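Local coordinates for protein N-alpha-acetyltransferase 35, NatC auxiliary subunit (Saccharomyces cerevisiae, PDB 6YGA) that serves as the auxiliary subunit of the heterotrimeric NatC N-terminal acetyltransferase, the complex that acetylates the N-terminal methionine of the L-A virus Gag protein, at residues Phe450-Phe455 with Ser467-Val472; Ser550-Glu555 with Asn720-Gln725; Ser125-Gly130 with Asp188-Gln193; Glu121-Ser126 with Cys151-Cys156; Thr322-Lys327 with Thr662-Val667. All coordinates share one frame; numbering follows the deposited sequence.

Contact 1: Phe450-Phe455 with Ser467-Val472; sequences FSLKGF and SMFWYV
Phe455 and Phe469 lie flat against each other where two consecutive helices, 433-456 and 465-506, fold back on one another as an antiparallel helical hairpin; the segment axes run at 150° and approach to 10.0 Å. The two rings form an offset stack with planes only 7° apart and centroids 4.0 Å apart: the CZ end of Phe469 sits over the middle of the Phe455 ring, while Phe455 CZ falls nearer the rim of its partner. Met468, a selenomethionine, packs its CB obliquely on the Phe455 ring at CZ, 3.8 Å away. One turn on, Val472 is the bump that fills the hollow between Ser451 and Leu452. Its CG1, anti to the backbone N (chi1 176°), meets Leu452 CD2 at 3.7 Å, which puts CG2 beside that N and facing Ser451. Ser451 contributes its CB to this apolar patch, its OG being bonded to Met447 O in its own helix. All touching residues are buried, and no hydrogen bond joins the two segments; they meet by apolar packing and the ring stack. Helix 511-564 packs behind Phe469 and Val472, and Tyr460 in the connecting loop meets Phe455 edge-to-face. Ser451 CB approaches Val472 CG2 to 3.5 Å.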
# COMPACT_ATOMS: atom_id res chain seq x y z
N PHE B 450 5.64 2.28 -15.66
CA PHE B 450 4.52 1.50 -15.15
C PHE B 450 4.67 0.02 -15.50
O PHE B 450 4.35 -0.85 -14.68
CB PHE B 450 3.21 2.05 -15.72
CG PHE B 450 2.01 1.18 -15.46
CD1 PHE B 450 1.41 1.16 -14.22
CD2 PHE B 450 1.47 0.41 -16.47
CE1 PHE B 450 0.30 0.37 -13.98
CE2 PHE B 450 0.37 -0.38 -16.25
CZ PHE B 450 -0.22 -0.40 -15.00
N SER B 451 5.17 -0.29 -16.70
CA SER B 451 5.27 -1.68 -17.13
C SER B 451 6.40 -2.40 -16.41
O SER B 451 6.21 -3.52 -15.91
CB SER B 451 5.47 -1.75 -18.64
OG SER B 451 4.41 -1.14 -19.34
N LEU B 452 7.58 -1.79 -16.36
CA LEU B 452 8.72 -2.44 -15.70
C LEU B 452 8.48 -2.58 -14.20
O LEU B 452 8.98 -3.53 -13.59
CB LEU B 452 10.00 -1.65 -15.97
CG LEU B 452 10.48 -1.56 -17.42
CD1 LEU B 452 11.72 -0.68 -17.53
CD2 LEU B 452 10.75 -2.94 -18.00
N LYS B 453 7.72 -1.66 -13.60
CA LYS B 453 7.46 -1.74 -12.17
C LYS B 453 6.71 -3.02 -11.81
O LYS B 453 6.83 -3.51 -10.68
CB LYS B 453 6.69 -0.50 -11.72
CG LYS B 453 6.33 -0.48 -10.25
CD LYS B 453 7.53 -0.30 -9.37
CE LYS B 453 7.14 -0.45 -7.91
NZ LYS B 453 8.31 -0.28 -7.01
N GLY B 454 5.95 -3.57 -12.76
CA GLY B 454 5.25 -4.82 -12.52
C GLY B 454 6.17 -5.99 -12.21
O GLY B 454 5.79 -6.90 -11.46
N PHE B 455 7.38 -5.98 -12.77
CA PHE B 455 8.33 -7.05 -12.46
C PHE B 455 8.84 -6.93 -11.03
O PHE B 455 9.11 -7.95 -10.38
CB PHE B 455 9.50 -7.02 -13.44
CG PHE B 455 9.16 -7.57 -14.80
CD1 PHE B 455 9.02 -8.94 -14.99
CD2 PHE B 455 9.00 -6.73 -15.88
CE1 PHE B 455 8.72 -9.45 -16.24
CE2 PHE B 455 8.69 -7.23 -17.13
CZ PHE B 455 8.55 -8.59 -17.31
N SER B 467 5.92 -11.05 -23.25
CA SER B 467 4.96 -10.04 -23.69
C SER B 467 5.33 -8.66 -23.14
O SER B 467 5.35 -7.67 -23.88
CB SER B 467 3.55 -10.43 -23.27
OG SER B 467 3.07 -11.52 -24.03
N MSE B 468 5.63 -8.59 -21.85
CA MSE B 468 5.93 -7.31 -21.20
C MSE B 468 7.30 -6.76 -21.61
O MSE B 468 7.43 -5.58 -21.94
CB MSE B 468 5.87 -7.45 -19.69
CG MSE B 468 4.49 -7.83 -19.16
SE MSE B 468 3.08 -6.65 -19.84
CE MSE B 468 3.81 -4.93 -19.27
N PHE B 469 8.32 -7.62 -21.61
CA PHE B 469 9.65 -7.15 -21.96
C PHE B 469 9.71 -6.71 -23.42
O PHE B 469 10.38 -5.72 -23.74
CB PHE B 469 10.69 -8.24 -21.68
CG PHE B 469 11.16 -8.25 -20.25
CD1 PHE B 469 11.52 -7.07 -19.61
CD2 PHE B 469 11.23 -9.44 -19.54
CE1 PHE B 469 11.96 -7.08 -18.30
CE2 PHE B 469 11.67 -9.45 -18.24
CZ PHE B 469 12.03 -8.28 -17.61
N TRP B 470 9.02 -7.41 -24.32
CA TRP B 470 9.03 -6.98 -25.71
C TRP B 470 8.20 -5.73 -25.90
O TRP B 470 8.54 -4.87 -26.73
CB TRP B 470 8.54 -8.09 -26.63
CG TRP B 470 8.56 -7.65 -28.06
CD1 TRP B 470 9.63 -7.63 -28.90
CD2 TRP B 470 7.45 -7.13 -28.81
NE1 TRP B 470 9.26 -7.14 -30.13
CE2 TRP B 470 7.93 -6.83 -30.10
CE3 TRP B 470 6.10 -6.90 -28.52
CZ2 TRP B 470 7.11 -6.31 -31.10
CZ3 TRP B 470 5.29 -6.39 -29.51
CH2 TRP B 470 5.79 -6.10 -30.78
N TYR B 471 7.10 -5.60 -25.15
CA TYR B 471 6.30 -4.38 -25.24
C TYR B 471 7.09 -3.18 -24.75
O TYR B 471 6.99 -2.09 -25.34
CB TYR B 471 5.00 -4.54 -24.45
CG TYR B 471 4.13 -3.31 -24.46
CD1 TYR B 471 3.58 -2.83 -25.64
CD2 TYR B 471 3.85 -2.62 -23.29
CE1 TYR B 471 2.79 -1.71 -25.66
CE2 TYR B 471 3.05 -1.50 -23.29
CZ TYR B 471 2.52 -1.04 -24.48
OH TYR B 471 1.73 0.08 -24.49
N VAL B 472 7.90 -3.35 -23.70
CA VAL B 472 8.70 -2.23 -23.20
C VAL B 472 9.84 -1.93 -24.16
O VAL B 472 10.20 -0.77 -24.38
CB VAL B 472 9.20 -2.53 -21.78
CG1 VAL B 472 10.12 -1.42 -21.29
CG2 VAL B 472 8.02 -2.68 -20.84

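Contact 2: Ser550-Glu555 with Asn720-Gln725; sequences SLCLIE and NYFPIQ. With EDO (1,2-ethanediol), chain C.
The Phe722 ring takes Leu551 over one face and Cys552 at its edge. Leu551 CD1 stands 3.9 Å from the ring centroid, 17° off the normal, a CH-pi contact, and Leu551 CB lies 3.6 Å from Phe722 CE2. Cys552 SG lies at the ring edge, near its plane, 3.9 Å from Phe722 CE2, a sulfur-aromatic contact. The planes of the Glu555 carboxylate and the Gln725 amide are turned 34° from each other. The Glu555 chain bends at chi2, bringing its carboxylate to face the loop. Gln725 NE2 donates almost straight (171°) to Glu555 OE1 at 2.9 Å, on the anti side and out of the carboxylate plane, and reaches Glu555 O at 3.1 Å by a more bent bond. A water donating to OE1 and accepting from Gln725 N closes a second link, giving OE1 two donors. Glu555 OE2 comes within 2.7 Å of Pro723 O. Segment 720-725 passes helix 511-564 on its way into strand 724-729, which pairs antiparallel with strand 708-713, while helix 465-506 touches Phe722 and Cys552 through Phe469 and Val472, and helix 668-701 packs on Leu551 and Ile724.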
# COMPACT_ATOMS: atom_id res chain seq x y z
N SER B 550 18.13 -2.22 -24.52
CA SER B 550 19.00 -3.39 -24.62
C SER B 550 18.61 -4.45 -23.60
O SER B 550 18.59 -5.64 -23.92
CB SER B 550 20.45 -2.97 -24.43
OG SER B 550 20.91 -2.16 -25.49
N LEU B 551 18.30 -4.04 -22.36
CA LEU B 551 17.99 -5.02 -21.32
C LEU B 551 16.71 -5.78 -21.64
O LEU B 551 16.65 -7.01 -21.46
CB LEU B 551 17.88 -4.33 -19.96
CG LEU B 551 19.21 -3.85 -19.37
CD1 LEU B 551 18.98 -3.12 -18.06
CD2 LEU B 551 20.16 -5.02 -19.17
N CYS B 552 15.67 -5.08 -22.11
CA CYS B 552 14.45 -5.75 -22.53
C CYS B 552 14.72 -6.76 -23.64
O CYS B 552 14.21 -7.88 -23.61
CB CYS B 552 13.42 -4.73 -22.99
SG CYS B 552 12.91 -3.56 -21.73
N LEU B 553 15.52 -6.36 -24.63
CA LEU B 553 15.85 -7.28 -25.72
C LEU B 553 16.59 -8.50 -25.19
O LEU B 553 16.31 -9.63 -25.59
CB LEU B 553 16.69 -6.55 -26.78
CG LEU B 553 16.88 -7.25 -28.12
CD1 LEU B 553 15.54 -7.73 -28.65
CD2 LEU B 553 17.53 -6.31 -29.12
N ILE B 554 17.54 -8.28 -24.28
CA ILE B 554 18.26 -9.39 -23.67
C ILE B 554 17.29 -10.35 -23.00
O ILE B 554 17.42 -11.57 -23.11
CB ILE B 554 19.31 -8.85 -22.68
CG1 ILE B 554 20.48 -8.24 -23.45
CG2 ILE B 554 19.78 -9.95 -21.73
CD1 ILE B 554 21.42 -7.44 -22.60
N GLU B 555 16.27 -9.81 -22.32
CA GLU B 555 15.26 -10.66 -21.70
C GLU B 555 14.44 -11.40 -22.75
O GLU B 555 14.14 -12.59 -22.58
CB GLU B 555 14.35 -9.81 -20.81
CG GLU B 555 15.06 -9.16 -19.63
CD GLU B 555 15.14 -10.08 -18.41
OE1 GLU B 555 15.15 -11.31 -18.58
OE2 GLU B 555 15.19 -9.55 -17.28
N ASN B 720 15.54 -4.97 -9.79
CA ASN B 720 14.56 -6.01 -10.05
C ASN B 720 13.46 -5.59 -11.01
O ASN B 720 12.43 -6.26 -11.09
CB ASN B 720 13.96 -6.49 -8.73
CG ASN B 720 15.00 -7.12 -7.83
OD1 ASN B 720 16.01 -7.64 -8.30
ND2 ASN B 720 14.76 -7.07 -6.52
N TYR B 721 13.65 -4.49 -11.76
CA TYR B 721 12.81 -4.29 -12.93
C TYR B 721 13.10 -5.31 -14.01
O TYR B 721 12.28 -5.51 -14.91
CB TYR B 721 12.99 -2.88 -13.49
CG TYR B 721 12.26 -1.77 -12.75
CD1 TYR B 721 11.76 -1.97 -11.47
CD2 TYR B 721 12.07 -0.53 -13.34
CE1 TYR B 721 11.10 -0.96 -10.80
CE2 TYR B 721 11.41 0.48 -12.68
CZ TYR B 721 10.93 0.27 -11.41
OH TYR B 721 10.27 1.28 -10.76
N PHE B 722 14.26 -5.96 -13.94
CA PHE B 722 14.68 -6.97 -14.92
C PHE B 722 15.08 -8.22 -14.16
O PHE B 722 16.28 -8.46 -13.92
CB PHE B 722 15.83 -6.46 -15.79
CG PHE B 722 15.57 -5.11 -16.42
CD1 PHE B 722 15.95 -3.95 -15.77
CD2 PHE B 722 14.95 -5.02 -17.66
CE1 PHE B 722 15.71 -2.71 -16.35
CE2 PHE B 722 14.71 -3.78 -18.24
CZ PHE B 722 15.10 -2.62 -17.58
N PRO B 723 14.12 -9.04 -13.75
CA PRO B 723 14.46 -10.27 -13.01
C PRO B 723 15.18 -11.27 -13.90
O PRO B 723 15.16 -11.18 -15.13
CB PRO B 723 13.10 -10.81 -12.56
CG PRO B 723 12.14 -10.26 -13.55
CD PRO B 723 12.66 -8.90 -13.93
N ILE B 724 15.83 -12.23 -13.26
CA ILE B 724 16.59 -13.26 -13.95
C ILE B 724 15.68 -14.45 -14.19
O ILE B 724 15.14 -15.03 -13.24
CB ILE B 724 17.83 -13.67 -13.14
CG1 ILE B 724 18.63 -12.43 -12.71
CG2 ILE B 724 18.71 -14.62 -13.95
CD1 ILE B 724 19.22 -11.65 -13.85
N GLN B 725 15.51 -14.83 -15.46
CA GLN B 725 14.69 -15.98 -15.82
C GLN B 725 15.50 -17.24 -15.54
O GLN B 725 16.38 -17.62 -16.32
CB GLN B 725 14.26 -15.89 -17.28
CG GLN B 725 13.46 -14.64 -17.61
CD GLN B 725 13.07 -14.54 -19.07
OE1 GLN B 725 12.38 -15.40 -19.61
NE2 GLN B 725 13.51 -13.47 -19.72
C1 EDO C . 19.44 -2.61 -28.78
O1 EDO C . 19.44 -1.65 -27.71
C2 EDO C . 20.85 -2.72 -29.34
O2 EDO C . 20.88 -3.69 -30.40
O HOH W 1 16.69 -13.64 -17.82

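Contact 3: Ser125-Gly130 with Asp188-Gln193; sequences SSLVKG and DNLPGQ
Asn189 meets Leu127 through a first torsion that sets its CG beside its own backbone N (chi1 -64°), and this swings the amide back over the last turn of helix 118-129. There Asn189 ND2 donates to Leu127 O at 2.9 Å. The bond is bent at the hydrogen (139°), although ND2 lies nearly on the line of the C=O bond, and the carbonyl oxygen sits somewhat out of the amide plane. The neighbouring Val128 O is 3.3 Å from the same Asn189 ND2, and Gly130 CA packs 3.5 Å from it, so the amide lies against the backbone of Leu127 to Gly130. Leu127 has an unusual, poorly staggered chi1 of -139°, which throws its isobutyl group across to the loop. Leu127 CD2 rests on Leu190 CG at 3.6 Å and reaches Pro191 CD at 4.5 Å, while Leu127 CD1 approaches Asn189 O at 3.8 Å. Leu190 is buried, with Tyr157 and Lys160 of helix 142-167 beside it; Asn189 and Leu127 are partly exposed. The contact joins the C-terminal end of one helix to the loop that leads into helix 193-209, with Gly192 at the N-cap position of that helix. Apolar packing of Leu127 on Leu190 thus sits beside a hydrogen bond from a side-chain amide to a backbone carbonyl, and the amide hydrogen probably offsets some of the negative end of the helix dipole.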
# COMPACT_ATOMS: atom_id res chain seq x y z
N SER B 125 -7.49 11.82 28.22
CA SER B 125 -8.84 11.91 28.77
C SER B 125 -9.06 13.22 29.52
O SER B 125 -10.12 13.84 29.40
CB SER B 125 -9.12 10.72 29.69
OG SER B 125 -9.21 9.51 28.94
N SER B 126 -8.07 13.65 30.31
CA SER B 126 -8.19 14.94 30.97
C SER B 126 -8.08 16.09 29.98
O SER B 126 -8.69 17.15 30.18
CB SER B 126 -7.12 15.08 32.06
OG SER B 126 -5.86 15.40 31.50
N LEU B 127 -7.30 15.91 28.91
CA LEU B 127 -7.14 16.96 27.91
C LEU B 127 -8.43 17.19 27.12
O LEU B 127 -8.67 18.30 26.64
CB LEU B 127 -5.99 16.62 26.97
CG LEU B 127 -5.04 17.75 26.56
CD1 LEU B 127 -4.77 18.68 27.72
CD2 LEU B 127 -3.74 17.16 26.04
N VAL B 128 -9.25 16.15 26.98
CA VAL B 128 -10.53 16.30 26.28
C VAL B 128 -11.43 17.28 27.01
O VAL B 128 -12.11 18.11 26.39
CB VAL B 128 -11.19 14.92 26.11
CG1 VAL B 128 -12.70 15.06 25.93
CG2 VAL B 128 -10.58 14.18 24.92
N LYS B 129 -11.41 17.25 28.35
CA LYS B 129 -12.27 18.13 29.13
C LYS B 129 -11.78 19.58 29.07
O LYS B 129 -12.59 20.51 29.01
CB LYS B 129 -12.35 17.64 30.57
CG LYS B 129 -12.39 16.12 30.68
CD LYS B 129 -13.29 15.66 31.81
CE LYS B 129 -13.95 14.34 31.45
NZ LYS B 129 -14.69 14.44 30.15
N GLY B 130 -10.47 19.78 29.10
CA GLY B 130 -9.89 21.11 29.04
C GLY B 130 -8.38 21.11 29.21
O GLY B 130 -7.87 20.69 30.24
N ASP B 188 -8.50 22.57 21.02
CA ASP B 188 -7.33 23.41 21.26
C ASP B 188 -6.75 23.21 22.65
O ASP B 188 -5.90 23.99 23.08
CB ASP B 188 -7.71 24.88 21.05
CG ASP B 188 -6.51 25.79 20.90
OD1 ASP B 188 -5.40 25.28 20.65
OD2 ASP B 188 -6.68 27.02 21.03
N ASN B 189 -7.19 22.17 23.37
CA ASN B 189 -6.77 22.02 24.76
C ASN B 189 -5.32 21.56 24.88
O ASN B 189 -4.64 21.93 25.84
CB ASN B 189 -7.70 21.03 25.48
CG ASN B 189 -9.13 21.53 25.57
OD1 ASN B 189 -9.39 22.73 25.59
ND2 ASN B 189 -10.07 20.59 25.63
N LEU B 190 -4.84 20.77 23.93
CA LEU B 190 -3.46 20.31 23.98
C LEU B 190 -2.52 21.49 23.79
O LEU B 190 -2.71 22.29 22.86
CB LEU B 190 -3.21 19.24 22.92
CG LEU B 190 -2.00 18.33 23.14
CD1 LEU B 190 -2.28 16.93 22.61
CD2 LEU B 190 -0.76 18.90 22.49
N PRO B 191 -1.50 21.65 24.63
CA PRO B 191 -0.68 22.87 24.59
C PRO B 191 0.16 22.95 23.32
O PRO B 191 0.33 21.98 22.58
CB PRO B 191 0.20 22.74 25.83
CG PRO B 191 0.28 21.28 26.09
CD PRO B 191 -1.07 20.73 25.69
N GLY B 192 0.69 24.15 23.09
CA GLY B 192 1.52 24.41 21.93
C GLY B 192 2.92 23.84 22.08
O GLY B 192 3.30 23.28 23.11
N GLN B 193 3.71 24.02 21.02
CA GLN B 193 5.04 23.42 20.98
C GLN B 193 5.94 24.00 22.06
O GLN B 193 6.72 23.26 22.68
CB GLN B 193 5.67 23.63 19.60
CG GLN B 193 6.96 22.87 19.39
CD GLN B 193 7.76 23.38 18.21
OE1 GLN B 193 7.94 24.59 18.05
NE2 GLN B 193 8.23 22.47 17.37

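Contact 4: Glu121-Ser126 with Cys151-Cys156; sequences ESLLSS and CILGVC
Glu121 O lies in helix 118-129, which crosses helix 142-167 steeply and packs Leu123 on Ile152; the oxygen is gripped by both donors of one serine. Ser125 N reaches Glu121 O at 3.0 Å in the usual helical bond, and Ser125 OG reaches it at 2.9 Å from the other face of the carbonyl plane, tilted 31° from it. The serine hydroxyl is thereby folded back on its own helix, on the side turned from the partner. The two segments are inclined at -71° with axes 10.1 Å apart at closest approach, and no hydrogen bond passes between them. Leu123 carries most of the packing: with CG anti to its backbone N (chi1 170°), its CD2 enters a groove lined by Ile152, Leu153 and Cys156. Leu123 CD2 lies 3.7 Å from Ile152 CG2 and 3.9 Å from Leu153 CD1. Ile152 offers only this CG2 branch; its other arm turns away, and its side chain meets Leu96 of helix 85-104 and Trp137. The side chains of Leu123 and Ile152 run antiparallel alongside each other. Leu124, one residue along, widens the contact and also touches Leu115 and Phe184. The sulfur of Cys156 fills the angle between the two leucines, with Cys156 SG 3.9 Å from Leu123 CD2 and 4.0 Å from Leu124 CG.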
# COMPACT_ATOMS: atom_id res chain seq x y z
N GLU B 121 -3.51 7.34 27.75
CA GLU B 121 -4.96 7.36 27.87
C GLU B 121 -5.40 8.34 28.95
O GLU B 121 -6.38 9.08 28.77
CB GLU B 121 -5.48 5.96 28.16
CG GLU B 121 -6.97 5.73 27.87
CD GLU B 121 -7.89 6.15 29.00
OE1 GLU B 121 -7.38 6.48 30.10
OE2 GLU B 121 -9.12 6.16 28.79
N SER B 122 -4.69 8.36 30.08
CA SER B 122 -5.07 9.24 31.18
C SER B 122 -4.91 10.70 30.81
O SER B 122 -5.79 11.53 31.07
CB SER B 122 -4.24 8.89 32.42
OG SER B 122 -4.67 9.63 33.55
N LEU B 123 -3.78 11.05 30.17
CA LEU B 123 -3.55 12.44 29.78
C LEU B 123 -4.55 12.89 28.72
O LEU B 123 -5.12 13.98 28.81
CB LEU B 123 -2.12 12.62 29.28
CG LEU B 123 -1.77 13.94 28.59
CD1 LEU B 123 -2.10 15.13 29.48
CD2 LEU B 123 -0.30 13.98 28.19
N LEU B 124 -4.77 12.06 27.69
CA LEU B 124 -5.72 12.43 26.64
C LEU B 124 -7.14 12.58 27.18
O LEU B 124 -7.91 13.39 26.66
CB LEU B 124 -5.69 11.40 25.51
CG LEU B 124 -4.46 11.42 24.60
CD1 LEU B 124 -4.51 10.27 23.60
CD2 LEU B 124 -4.36 12.75 23.87
N SER B 125 -7.49 11.82 28.22
CA SER B 125 -8.84 11.91 28.77
C SER B 125 -9.06 13.22 29.52
O SER B 125 -10.12 13.84 29.40
CB SER B 125 -9.12 10.72 29.69
OG SER B 125 -9.21 9.51 28.94
N SER B 126 -8.07 13.65 30.31
CA SER B 126 -8.19 14.94 30.97
C SER B 126 -8.08 16.09 29.98
O SER B 126 -8.69 17.15 30.18
CB SER B 126 -7.12 15.08 32.06
OG SER B 126 -5.86 15.40 31.50
N CYS B 151 7.12 13.28 29.37
CA CYS B 151 7.30 12.28 28.32
C CYS B 151 5.98 12.01 27.60
O CYS B 151 5.90 12.06 26.37
CB CYS B 151 7.86 10.98 28.89
SG CYS B 151 9.54 11.07 29.52
N ILE B 152 4.93 11.70 28.37
CA ILE B 152 3.63 11.40 27.78
C ILE B 152 3.13 12.58 26.97
O ILE B 152 2.55 12.42 25.89
CB ILE B 152 2.63 11.01 28.89
CG1 ILE B 152 3.18 9.86 29.74
CG2 ILE B 152 1.29 10.64 28.28
CD1 ILE B 152 3.42 8.58 28.99
N LEU B 153 3.35 13.80 27.47
CA LEU B 153 2.90 14.99 26.75
C LEU B 153 3.65 15.14 25.43
O LEU B 153 3.07 15.58 24.43
CB LEU B 153 3.09 16.23 27.62
CG LEU B 153 2.53 17.54 27.06
CD1 LEU B 153 1.04 17.42 26.82
CD2 LEU B 153 2.84 18.69 28.00
N GLY B 154 4.93 14.79 25.41
CA GLY B 154 5.69 14.89 24.17
C GLY B 154 5.20 13.93 23.11
O GLY B 154 5.02 14.31 21.94
N VAL B 155 4.96 12.68 23.49
CA VAL B 155 4.45 11.69 22.55
C VAL B 155 3.03 12.06 22.11
O VAL B 155 2.68 11.91 20.94
CB VAL B 155 4.52 10.28 23.16
CG1 VAL B 155 3.89 9.26 22.23
CG2 VAL B 155 5.96 9.91 23.46
N CYS B 156 2.20 12.54 23.04
CA CYS B 156 0.86 12.96 22.66
C CYS B 156 0.91 14.15 21.70
O CYS B 156 0.07 14.26 20.80
CB CYS B 156 0.03 13.31 23.90
SG CYS B 156 -0.53 11.89 24.88

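Contact 5: Thr322-Lys327 with Thr662-Val667; sequences TYQFAK and TGTRLV
Gln324 and Thr662 make the tight part of this contact between helix 319-328 and the loop before helix 668-701. A bend at chi2 (-79°) carries the Gln324 amide off the helix, and its NE2 donates to Thr662 O over a short 2.6 Å. The bond is fairly straight (160°) and lies in the carbonyl plane as well as near the plane of the amide. Gln324 CB presses on Gly663 O at 3.3 Å, and the methyl CG2 of Thr664 lies 3.8 Å from Gln324 NE2. The loop holds its own shape: Gly663 turns through positive phi (65°), the hydroxyls of Thr662 and Thr664 are bonded to each other, and Asp655 accepts from the backbone N of both Thr662 and Gly663. The hydrophobic end is looser. Phe325 crosses Val667 and Leu666 at about right angles, with Phe325 CD2 3.7 Å from Val667 CG1 and 4.2 Å from Leu666 CB, both obliquely placed against the ring. Val667 CG2 turns to the helix backbone, 3.6 Å from Gln324 O. On the solvent side, Arg665 of the loop does not touch segment 322-327; its guanidinium lies over Leu666 CD2 and forms a salt bridge with Glu321. Val667 occupies the N-cap position of helix 668-701. The arrangement is a helix-to-loop junction within the NAA35-like, TPR-related region, in which the glutamine of one helix bonds a carbonyl of the loop that leads into another.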
# COMPACT_ATOMS: atom_id res chain seq x y z
N THR B 322 14.97 18.75 -9.24
CA THR B 322 13.79 18.24 -8.55
C THR B 322 13.28 16.96 -9.20
O THR B 322 12.89 16.01 -8.50
CB THR B 322 12.68 19.29 -8.52
OG1 THR B 322 12.33 19.66 -9.86
CG2 THR B 322 13.12 20.52 -7.75
N TYR B 323 13.28 16.91 -10.53
CA TYR B 323 12.78 15.74 -11.24
C TYR B 323 13.58 14.50 -10.87
O TYR B 323 13.01 13.45 -10.55
CB TYR B 323 12.82 16.00 -12.75
CG TYR B 323 12.42 14.84 -13.64
CD1 TYR B 323 11.09 14.63 -13.98
CD2 TYR B 323 13.37 13.99 -14.16
CE1 TYR B 323 10.72 13.57 -14.80
CE2 TYR B 323 13.02 12.93 -14.98
CZ TYR B 323 11.69 12.73 -15.30
OH TYR B 323 11.35 11.68 -16.11
N GLN B 324 14.91 14.60 -10.90
CA GLN B 324 15.76 13.47 -10.53
C GLN B 324 15.69 13.17 -9.04
O GLN B 324 15.87 12.01 -8.64
CB GLN B 324 17.20 13.73 -10.97
CG GLN B 324 17.39 13.80 -12.48
CD GLN B 324 17.43 12.44 -13.14
OE1 GLN B 324 16.60 11.57 -12.87
NE2 GLN B 324 18.40 12.24 -14.03
N PHE B 325 15.44 14.18 -8.21
CA PHE B 325 15.22 13.91 -6.79
C PHE B 325 13.98 13.06 -6.60
O PHE B 325 13.99 12.10 -5.82
CB PHE B 325 15.10 15.22 -6.01
CG PHE B 325 14.86 15.03 -4.53
CD1 PHE B 325 13.56 14.91 -4.04
CD2 PHE B 325 15.91 14.96 -3.64
CE1 PHE B 325 13.33 14.73 -2.68
CE2 PHE B 325 15.69 14.78 -2.29
CZ PHE B 325 14.40 14.66 -1.81
N ALA B 326 12.89 13.38 -7.30
CA ALA B 326 11.69 12.57 -7.21
C ALA B 326 11.90 11.17 -7.77
O ALA B 326 11.25 10.22 -7.31
CB ALA B 326 10.53 13.26 -7.93
N LYS B 327 12.78 11.02 -8.75
CA LYS B 327 12.97 9.71 -9.37
C LYS B 327 13.77 8.77 -8.48
O LYS B 327 13.65 7.55 -8.61
CB LYS B 327 13.65 9.85 -10.73
CG LYS B 327 12.76 10.43 -11.81
CD LYS B 327 12.00 9.34 -12.56
CE LYS B 327 12.94 8.53 -13.45
NZ LYS B 327 12.23 7.52 -14.28
N THR B 662 22.84 15.21 -16.09
CA THR B 662 21.97 14.25 -15.43
C THR B 662 21.11 14.86 -14.33
O THR B 662 20.09 14.26 -13.97
CB THR B 662 22.79 13.11 -14.82
OG1 THR B 662 23.63 13.62 -13.77
CG2 THR B 662 23.66 12.45 -15.88
N GLY B 663 21.49 16.02 -13.79
CA GLY B 663 20.68 16.66 -12.76
C GLY B 663 20.57 15.88 -11.48
O GLY B 663 19.59 16.04 -10.74
N THR B 664 21.55 15.03 -11.18
CA THR B 664 21.51 14.15 -10.02
C THR B 664 22.28 14.71 -8.83
O THR B 664 22.64 13.94 -7.93
CB THR B 664 22.06 12.77 -10.39
OG1 THR B 664 23.38 12.91 -10.92
CG2 THR B 664 21.17 12.11 -11.43
N ARG B 665 22.53 16.02 -8.80
CA ARG B 665 23.35 16.59 -7.74
C ARG B 665 22.77 16.31 -6.35
O ARG B 665 23.52 16.02 -5.41
CB ARG B 665 23.52 18.10 -7.95
CG ARG B 665 24.29 18.80 -6.84
CD ARG B 665 24.52 20.27 -7.17
NE ARG B 665 23.28 21.03 -7.26
CZ ARG B 665 22.77 21.75 -6.26
NH1 ARG B 665 23.41 21.82 -5.10
NH2 ARG B 665 21.63 22.41 -6.43
N LEU B 666 21.45 16.37 -6.21
CA LEU B 666 20.83 16.17 -4.91
C LEU B 666 20.74 14.70 -4.52
O LEU B 666 20.59 14.41 -3.33
CB LEU B 666 19.44 16.80 -4.88
CG LEU B 666 19.34 18.27 -5.27
CD1 LEU B 666 17.92 18.79 -5.05
CD2 LEU B 666 20.35 19.11 -4.50
N VAL B 667 20.82 13.78 -5.47
CA VAL B 667 20.68 12.36 -5.18
C VAL B 667 21.86 11.60 -5.78
O VAL B 667 21.69 10.51 -6.34
CB VAL B 667 19.34 11.82 -5.72
CG1 VAL B 667 18.19 12.32 -4.87
CG2 VAL B 667 19.15 12.24 -7.18

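In the fold
Contacts 1, 2, 4 and 5 are buried and contact 3 lies at the surface; contacts 3 and 4 sit across the chain's centre from contacts 1 and 2. Contacts 1 and 2 adjoin: helices 465-506 and 511-564 follow each other, and Phe469 packs on Glu555. Contact 1 is purely apolar, contact 2 adds a water and an acid-amide pair, and contact 5 ties helix to loop through one short side-chain-to-backbone hydrogen bond, beside apolar packing. Contact 1 is nested inside the loop closed by contact 5, while contacts 2 and 5 cross. Contacts 3 and 4 share helix 118-129: contact 4 is its buried helix crossing, contact 3 its surface end, where polar chemistry joins the packing.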